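Local coordinates for protein probable dehydrogenase (Bordetella bronchiseptica, PDB 3MOI) that is probably an NAD(P)-dependent oxidoreductase of the GFO/IDH/MocA family, built on a Rossmann-type nucleotide-binding domain and acting on a substrate not yet identified, at residues L10-S15 / S276-G281. Numbering follows the deposited sequence.
Sequences LGFAGS and SRYGFG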
loop_
_atom_site.group_PDB
_atom_site.type_symbol
_atom_site.label_atom_id
_atom_site.label_comp_id
_atom_site.label_asym_id
_atom_site.label_seq_id
_atom_site.Cartn_x
_atom_site.Cartn_y
_atom_site.Cartn_z
ATOM N N LEU A 10 24.943 26.143 0.426
ATOM C CA LEU A 10 24.208 26.655 -0.715
ATOM C C LEU A 10 24.134 25.649 -1.835
ATOM O O LEU A 10 24.371 25.974 -3.008
ATOM C CB LEU A 10 24.862 27.945 -1.199
ATOM C CG LEU A 10 24.600 29.243 -0.395
ATOM C CD1 LEU A 10 25.536 30.371 -0.839
ATOM C CD2 LEU A 10 23.128 29.715 -0.442
ATOM N N GLY A 11 23.837 24.406 -1.503
ATOM C CA GLY A 11 23.661 23.418 -2.533
ATOM C C GLY A 11 22.209 23.571 -2.933
ATOM O O GLY A 11 21.623 24.625 -2.771
ATOM N N PHE A 12 21.614 22.482 -3.390
ATOM C CA PHE A 12 20.264 22.503 -3.903
ATOM C C PHE A 12 19.211 22.924 -2.871
ATOM O O PHE A 12 18.539 23.941 -3.054
ATOM C CB PHE A 12 19.974 21.137 -4.541
ATOM C CG PHE A 12 18.590 21.008 -5.089
ATOM C CD1 PHE A 12 18.202 21.732 -6.215
ATOM C CD2 PHE A 12 17.650 20.152 -4.465
ATOM C CE1 PHE A 12 16.906 21.608 -6.743
ATOM C CE2 PHE A 12 16.349 20.036 -4.963
ATOM C CZ PHE A 12 15.984 20.782 -6.129
ATOM N N ALA A 13 19.068 22.187 -1.782
ATOM C CA ALA A 13 18.126 22.598 -0.729
ATOM C C ALA A 13 18.283 24.100 -0.326
ATOM O O ALA A 13 17.318 24.878 -0.251
ATOM C CB ALA A 13 18.275 21.664 0.521
ATOM N N GLY A 14 19.497 24.516 -0.075
ATOM C CA GLY A 14 19.715 25.903 0.288
ATOM C C GLY A 14 19.360 26.940 -0.770
ATOM O O GLY A 14 18.469 27.780 -0.544
ATOM N N SER A 15 20.075 26.912 -1.902
ATOM C CA SER A 15 20.014 28.003 -2.856
ATOM C C SER A 15 18.757 27.950 -3.682
ATOM O O SER A 15 18.175 28.998 -3.962
ATOM C CB SER A 15 21.175 27.996 -3.859
ATOM O OG SER A 15 22.145 26.973 -3.661
ATOM N N SER A 276 25.808 20.643 -11.869
ATOM C CA SER A 276 25.481 21.622 -12.932
ATOM C C SER A 276 23.973 21.738 -13.187
ATOM O O SER A 276 23.518 22.745 -13.735
ATOM C CB SER A 276 26.253 21.350 -14.259
ATOM O OG SER A 276 25.712 20.255 -14.995
ATOM N N ARG A 277 23.202 20.715 -12.818
ATOM C CA ARG A 277 21.752 20.764 -13.022
ATOM C C ARG A 277 21.028 21.285 -11.786
ATOM O O ARG A 277 20.090 22.083 -11.883
ATOM C CB ARG A 277 21.175 19.409 -13.402
ATOM C CG ARG A 277 19.879 19.604 -14.172
ATOM C CD ARG A 277 18.886 18.485 -14.023
ATOM N NE ARG A 277 18.648 17.734 -15.262
ATOM C CZ ARG A 277 17.706 16.785 -15.379
ATOM N NH1 ARG A 277 16.927 16.501 -14.330
ATOM N NH2 ARG A 277 17.541 16.113 -16.537
ATOM N N TYR A 278 21.459 20.808 -10.627
ATOM C CA TYR A 278 20.786 21.129 -9.370
ATOM C C TYR A 278 21.507 22.263 -8.573
ATOM O O TYR A 278 21.038 22.698 -7.526
ATOM C CB TYR A 278 20.589 19.832 -8.543
ATOM C CG TYR A 278 19.546 18.858 -9.136
ATOM C CD1 TYR A 278 18.177 19.075 -8.966
ATOM C CD2 TYR A 278 19.936 17.741 -9.868
ATOM C CE1 TYR A 278 17.231 18.209 -9.499
ATOM C CE2 TYR A 278 18.991 16.858 -10.401
ATOM C CZ TYR A 278 17.644 17.100 -10.214
ATOM O OH TYR A 278 16.719 16.240 -10.750
ATOM N N GLY A 279 22.628 22.756 -9.087
ATOM C CA GLY A 279 23.315 23.879 -8.464
ATOM C C GLY A 279 22.584 25.207 -8.619
ATOM O O GLY A 279 21.545 25.304 -9.307
ATOM N N PHE A 280 23.136 26.233 -7.970
ATOM C CA PHE A 280 22.548 27.578 -8.015
ATOM C C PHE A 280 22.790 28.249 -9.365
ATOM O O PHE A 280 23.940 28.381 -9.784
ATOM C CB PHE A 280 23.090 28.493 -6.898
ATOM C CG PHE A 280 22.515 29.864 -6.953
ATOM C CD1 PHE A 280 21.177 30.066 -6.681
ATOM C CD2 PHE A 280 23.274 30.930 -7.371
ATOM C CE1 PHE A 280 20.601 31.328 -6.780
ATOM C CE2 PHE A 280 22.714 32.203 -7.476
ATOM C CZ PHE A 280 21.368 32.399 -7.192
ATOM N N GLY A 281 21.712 28.696 -10.013
ATOM C CA GLY A 281 21.819 29.306 -11.343
ATOM C C GLY A 281 21.914 28.285 -12.475
ATOM O O GLY A 281 22.174 28.650 -13.613
#
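Tyr278 turns the edge of its ring onto one face of Phe12 in a T-shaped pair, the planes at 86° and the centroids 5.2 Å apart. Its CD1 reaches CE1 of Phe12 at 3.6 Å, above the rim of the Phe12 ring and not over its centre. The backbone joins in as well, since Tyr278 O lies 3.3 Å from Phe12 CD1. Phe12 extends its ring to this place with CG anti to the backbone N (chi1 179°). One helical turn on, Ser15 packs its CB obliquely against the Phe280 ring, 3.5 Å from CD1, while its OG rests beside Phe280 CB. Behind it, Gly11 sits at the N-cap position of helix 12-24, and its carbonyl O accepts a 2.9 Å hydrogen bond from the backbone N of Ser15 in the first turn. Gly11 and Gly14 fit the GxGxxG pattern of Rossmann folds, consistent with a dinucleotide-binding turn between strand 3-8 and this helix. The segment 276-281, at the end of helix 270-278, lies against the first turn of helix 12-24. Helix 38-48 adjoins both segments: Phe44 meets Phe280 edge-to-face and touches Leu10, and Arg43 donates a hydrogen bond to Phe280 O.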